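Local coordinates for D-glycerate 3-kinase (Cryptococcus neoformans var. grubii serotype A, PDB 6CKG), which probably phosphorylates D-glycerate at its 3-hydroxyl, using ATP as the phosphate donor, at residues 45-57 and 245-259. Sequence-based numbering, arbitrary orientation.
Sequences CPPLVVGVQGPQG and IDCFVQIQPLDLSYV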
# COMPACT_ATOMS: atom_id res chain seq x y z
N CYS A 45 -16.15 -13.73 -15.25
CA CYS A 45 -15.92 -12.48 -14.54
C CYS A 45 -14.62 -12.57 -13.74
O CYS A 45 -14.42 -13.53 -12.99
CB CYS A 45 -17.08 -12.13 -13.63
SG CYS A 45 -16.87 -10.48 -12.86
N PRO A 46 -13.71 -11.61 -13.89
CA PRO A 46 -12.47 -11.63 -13.11
C PRO A 46 -12.74 -11.35 -11.65
O PRO A 46 -13.83 -10.86 -11.30
CB PRO A 46 -11.63 -10.51 -13.74
CG PRO A 46 -12.38 -10.06 -14.96
CD PRO A 46 -13.80 -10.43 -14.76
N PRO A 47 -11.79 -11.64 -10.76
CA PRO A 47 -11.90 -11.17 -9.37
C PRO A 47 -12.06 -9.65 -9.34
O PRO A 47 -11.49 -8.93 -10.16
CB PRO A 47 -10.58 -11.58 -8.73
CG PRO A 47 -9.92 -12.52 -9.68
CD PRO A 47 -10.47 -12.26 -11.03
N LEU A 48 -12.84 -9.18 -8.37
CA LEU A 48 -12.86 -7.77 -8.03
C LEU A 48 -11.55 -7.42 -7.35
O LEU A 48 -11.18 -8.06 -6.36
CB LEU A 48 -14.03 -7.47 -7.09
CG LEU A 48 -14.14 -6.05 -6.53
CD1 LEU A 48 -14.64 -5.09 -7.63
CD2 LEU A 48 -15.08 -6.02 -5.30
N VAL A 49 -10.84 -6.41 -7.86
CA VAL A 49 -9.59 -5.97 -7.24
C VAL A 49 -9.91 -4.79 -6.32
O VAL A 49 -10.30 -3.71 -6.78
CB VAL A 49 -8.53 -5.56 -8.27
CG1 VAL A 49 -7.25 -5.15 -7.55
CG2 VAL A 49 -8.25 -6.69 -9.25
N VAL A 50 -9.71 -5.00 -5.02
CA VAL A 50 -9.92 -3.97 -4.01
C VAL A 50 -8.54 -3.44 -3.61
O VAL A 50 -7.77 -4.15 -2.96
CB VAL A 50 -10.66 -4.52 -2.79
CG1 VAL A 50 -10.95 -3.43 -1.79
CG2 VAL A 50 -11.96 -5.24 -3.22
N GLY A 51 -8.23 -2.19 -3.98
CA GLY A 51 -7.05 -1.54 -3.42
C GLY A 51 -7.30 -1.08 -1.99
O GLY A 51 -8.39 -0.65 -1.64
N VAL A 52 -6.26 -1.16 -1.17
CA VAL A 52 -6.35 -0.75 0.23
C VAL A 52 -5.11 0.06 0.58
O VAL A 52 -3.99 -0.37 0.30
CB VAL A 52 -6.48 -1.96 1.19
CG1 VAL A 52 -6.48 -1.48 2.65
CG2 VAL A 52 -7.74 -2.77 0.88
N GLN A 53 -5.31 1.25 1.15
CA GLN A 53 -4.18 2.06 1.59
C GLN A 53 -4.47 2.60 2.98
O GLN A 53 -5.60 2.97 3.30
CB GLN A 53 -3.85 3.19 0.61
CG GLN A 53 -2.56 4.03 0.96
CD GLN A 53 -2.82 5.12 2.00
OE1 GLN A 53 -3.93 5.62 2.13
NE2 GLN A 53 -1.78 5.49 2.74
N GLY A 54 -3.43 2.62 3.81
CA GLY A 54 -3.53 3.12 5.16
C GLY A 54 -2.14 3.24 5.75
O GLY A 54 -1.18 2.62 5.27
N PRO A 55 -2.00 4.05 6.79
CA PRO A 55 -0.67 4.39 7.29
C PRO A 55 -0.05 3.27 8.11
O PRO A 55 -0.72 2.33 8.55
CB PRO A 55 -0.93 5.62 8.16
CG PRO A 55 -2.30 5.40 8.66
CD PRO A 55 -3.06 4.76 7.53
N GLN A 56 1.26 3.40 8.30
CA GLN A 56 2.02 2.61 9.25
C GLN A 56 1.45 2.75 10.65
O GLN A 56 1.59 3.81 11.28
CB GLN A 56 3.49 3.03 9.24
CG GLN A 56 4.34 2.28 8.25
CD GLN A 56 4.88 3.15 7.16
OE1 GLN A 56 4.25 4.14 6.76
NE2 GLN A 56 6.06 2.81 6.67
N GLY A 57 0.82 1.70 11.15
CA GLY A 57 0.25 1.71 12.48
C GLY A 57 -1.25 1.87 12.51
O GLY A 57 -1.90 1.50 13.48
N ILE A 245 -6.77 -1.68 -10.43
CA ILE A 245 -7.61 -1.67 -9.24
C ILE A 245 -9.03 -1.21 -9.60
O ILE A 245 -9.21 -0.19 -10.27
CB ILE A 245 -7.00 -0.77 -8.16
CG1 ILE A 245 -5.61 -1.31 -7.77
CG2 ILE A 245 -7.93 -0.61 -6.98
CD1 ILE A 245 -4.85 -0.44 -6.75
N ASP A 246 -10.03 -1.95 -9.12
CA ASP A 246 -11.43 -1.67 -9.43
C ASP A 246 -12.09 -0.75 -8.41
O ASP A 246 -12.90 0.11 -8.78
CB ASP A 246 -12.24 -2.98 -9.49
CG ASP A 246 -11.72 -3.93 -10.55
OD1 ASP A 246 -11.46 -3.47 -11.68
OD2 ASP A 246 -11.56 -5.13 -10.26
N CYS A 247 -11.80 -0.93 -7.13
CA CYS A 247 -12.41 -0.11 -6.09
C CYS A 247 -11.39 0.04 -4.97
O CYS A 247 -10.34 -0.59 -4.98
CB CYS A 247 -13.74 -0.72 -5.60
SG CYS A 247 -13.55 -2.35 -4.81
N PHE A 248 -11.70 0.89 -3.99
CA PHE A 248 -10.63 1.32 -3.09
C PHE A 248 -11.17 1.56 -1.69
O PHE A 248 -12.25 2.14 -1.51
CB PHE A 248 -9.97 2.62 -3.61
CG PHE A 248 -8.51 2.77 -3.24
CD1 PHE A 248 -8.13 3.18 -1.97
CD2 PHE A 248 -7.51 2.52 -4.18
CE1 PHE A 248 -6.78 3.36 -1.63
CE2 PHE A 248 -6.14 2.69 -3.85
CZ PHE A 248 -5.79 3.12 -2.57
N VAL A 249 -10.38 1.15 -0.70
CA VAL A 249 -10.66 1.40 0.71
C VAL A 249 -9.45 2.12 1.30
O VAL A 249 -8.32 1.63 1.16
CB VAL A 249 -10.93 0.09 1.49
CG1 VAL A 249 -11.19 0.38 2.97
CG2 VAL A 249 -12.11 -0.68 0.87
N GLN A 250 -9.68 3.25 1.95
CA GLN A 250 -8.59 4.02 2.53
C GLN A 250 -8.83 4.29 4.01
O GLN A 250 -9.94 4.66 4.41
CB GLN A 250 -8.39 5.36 1.78
CG GLN A 250 -7.40 6.28 2.48
CD GLN A 250 -7.25 7.63 1.77
OE1 GLN A 250 -8.23 8.33 1.54
NE2 GLN A 250 -6.02 7.98 1.42
N ILE A 251 -7.81 4.07 4.83
CA ILE A 251 -7.85 4.45 6.24
C ILE A 251 -7.03 5.74 6.37
O ILE A 251 -5.81 5.73 6.14
CB ILE A 251 -7.29 3.35 7.15
CG1 ILE A 251 -8.06 2.04 6.92
CG2 ILE A 251 -7.40 3.78 8.60
CD1 ILE A 251 -7.43 0.83 7.59
N GLN A 252 -7.69 6.84 6.71
CA GLN A 252 -7.04 8.15 6.75
C GLN A 252 -7.03 8.65 8.18
O GLN A 252 -8.11 8.86 8.77
CB GLN A 252 -7.78 9.14 5.85
CG GLN A 252 -7.17 10.52 5.82
CD GLN A 252 -7.98 11.46 4.96
OE1 GLN A 252 -7.77 11.56 3.75
NE2 GLN A 252 -8.94 12.13 5.57
N PRO A 253 -5.87 8.87 8.80
CA PRO A 253 -5.86 9.49 10.13
C PRO A 253 -6.38 10.92 10.03
O PRO A 253 -6.26 11.57 9.00
CB PRO A 253 -4.39 9.46 10.53
CG PRO A 253 -3.66 9.50 9.24
CD PRO A 253 -4.50 8.72 8.26
N LEU A 254 -6.99 11.38 11.13
CA LEU A 254 -7.35 12.79 11.25
C LEU A 254 -6.15 13.68 10.99
O LEU A 254 -6.27 14.73 10.35
CB LEU A 254 -7.92 13.08 12.64
CG LEU A 254 -9.42 12.96 12.81
CD1 LEU A 254 -9.81 13.13 14.27
CD2 LEU A 254 -10.10 14.00 11.94
N ASP A 255 -4.99 13.28 11.49
CA ASP A 255 -3.76 14.06 11.39
C ASP A 255 -2.63 13.11 11.05
O ASP A 255 -2.54 12.02 11.62
CB ASP A 255 -3.46 14.79 12.70
CG ASP A 255 -2.33 15.82 12.56
OD1 ASP A 255 -1.24 15.48 12.07
OD2 ASP A 255 -2.56 16.98 12.95
N LEU A 256 -1.79 13.52 10.12
CA LEU A 256 -0.65 12.71 9.72
C LEU A 256 0.32 12.47 10.87
O LEU A 256 1.14 11.55 10.80
CB LEU A 256 0.06 13.38 8.54
CG LEU A 256 0.42 12.61 7.26
CD1 LEU A 256 -0.57 11.49 6.92
CD2 LEU A 256 0.53 13.60 6.10
N SER A 257 0.25 13.28 11.94
CA SER A 257 1.14 13.07 13.08
C SER A 257 0.90 11.73 13.75
O SER A 257 1.81 11.20 14.40
CB SER A 257 0.97 14.19 14.10
OG SER A 257 -0.30 14.11 14.71
N TYR A 258 -0.31 11.16 13.61
CA TYR A 258 -0.60 9.87 14.23
C TYR A 258 0.36 8.79 13.75
O TYR A 258 0.65 7.85 14.50
CB TYR A 258 -2.04 9.44 13.92
CG TYR A 258 -3.15 10.36 14.42
CD1 TYR A 258 -2.87 11.49 15.18
CD2 TYR A 258 -4.48 10.08 14.12
CE1 TYR A 258 -3.89 12.32 15.62
CE2 TYR A 258 -5.50 10.91 14.56
CZ TYR A 258 -5.20 12.02 15.30
OH TYR A 258 -6.22 12.84 15.74
N VAL A 259 0.88 8.91 12.53
CA VAL A 259 1.68 7.83 11.96
C VAL A 259 2.92 7.57 12.79
O VAL A 259 3.29 6.41 13.04
CB VAL A 259 2.03 8.14 10.49
CG1 VAL A 259 2.90 7.05 9.91
CG2 VAL A 259 0.76 8.31 9.66
O HOH W 1 -10.95 -7.03 -12.07
O HOH W 2 -4.26 7.20 4.59
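G51 N donates to C247 O (2.8 Å), and the ladder continues from V249 N to G51 O and on to I251 N with Q53 O, pairing strands 48-53 and 247-253 in parallel. Where it begins, the short side chain of D246 sets a carboxylate at V49 N, which reaches OD2 of D246 at 2.8 Å, nearly straight (174°), while V49 O accepts from both D246 N and C247 N. A water bridges the same OD2 to P47 O. These are central strands of a mixed sheet, 176-180 flanking 48-53 and 313-318 flanking 247-253; G54 opens a glycine-rich loop whose sequence fits the P-loop (Walker A) of nucleotide-binding kinases. On one face the small thiol of C247 packs SG 3.7 Å from V50 CG2, branched valines fill in beside it, and helix 19-38 packs against C247 and V249. Across the sheet, G51 leaves room for I245 CG2 and the F248 ring, one face of which lies over G51 O. The F248 edge meets Q53 CB. With CG anti to its backbone N (chi1 -176°) and a bend at chi2, Q53 brings OE1 to Q250 NE2 (3.2 Å); W182 O holds Q53 NE2, and R315 holds Q250 OE1. Farther along, the rigid apolar ring of P55 sets CB against V259 CG2 (3.5 Å) and CG against P253 CD.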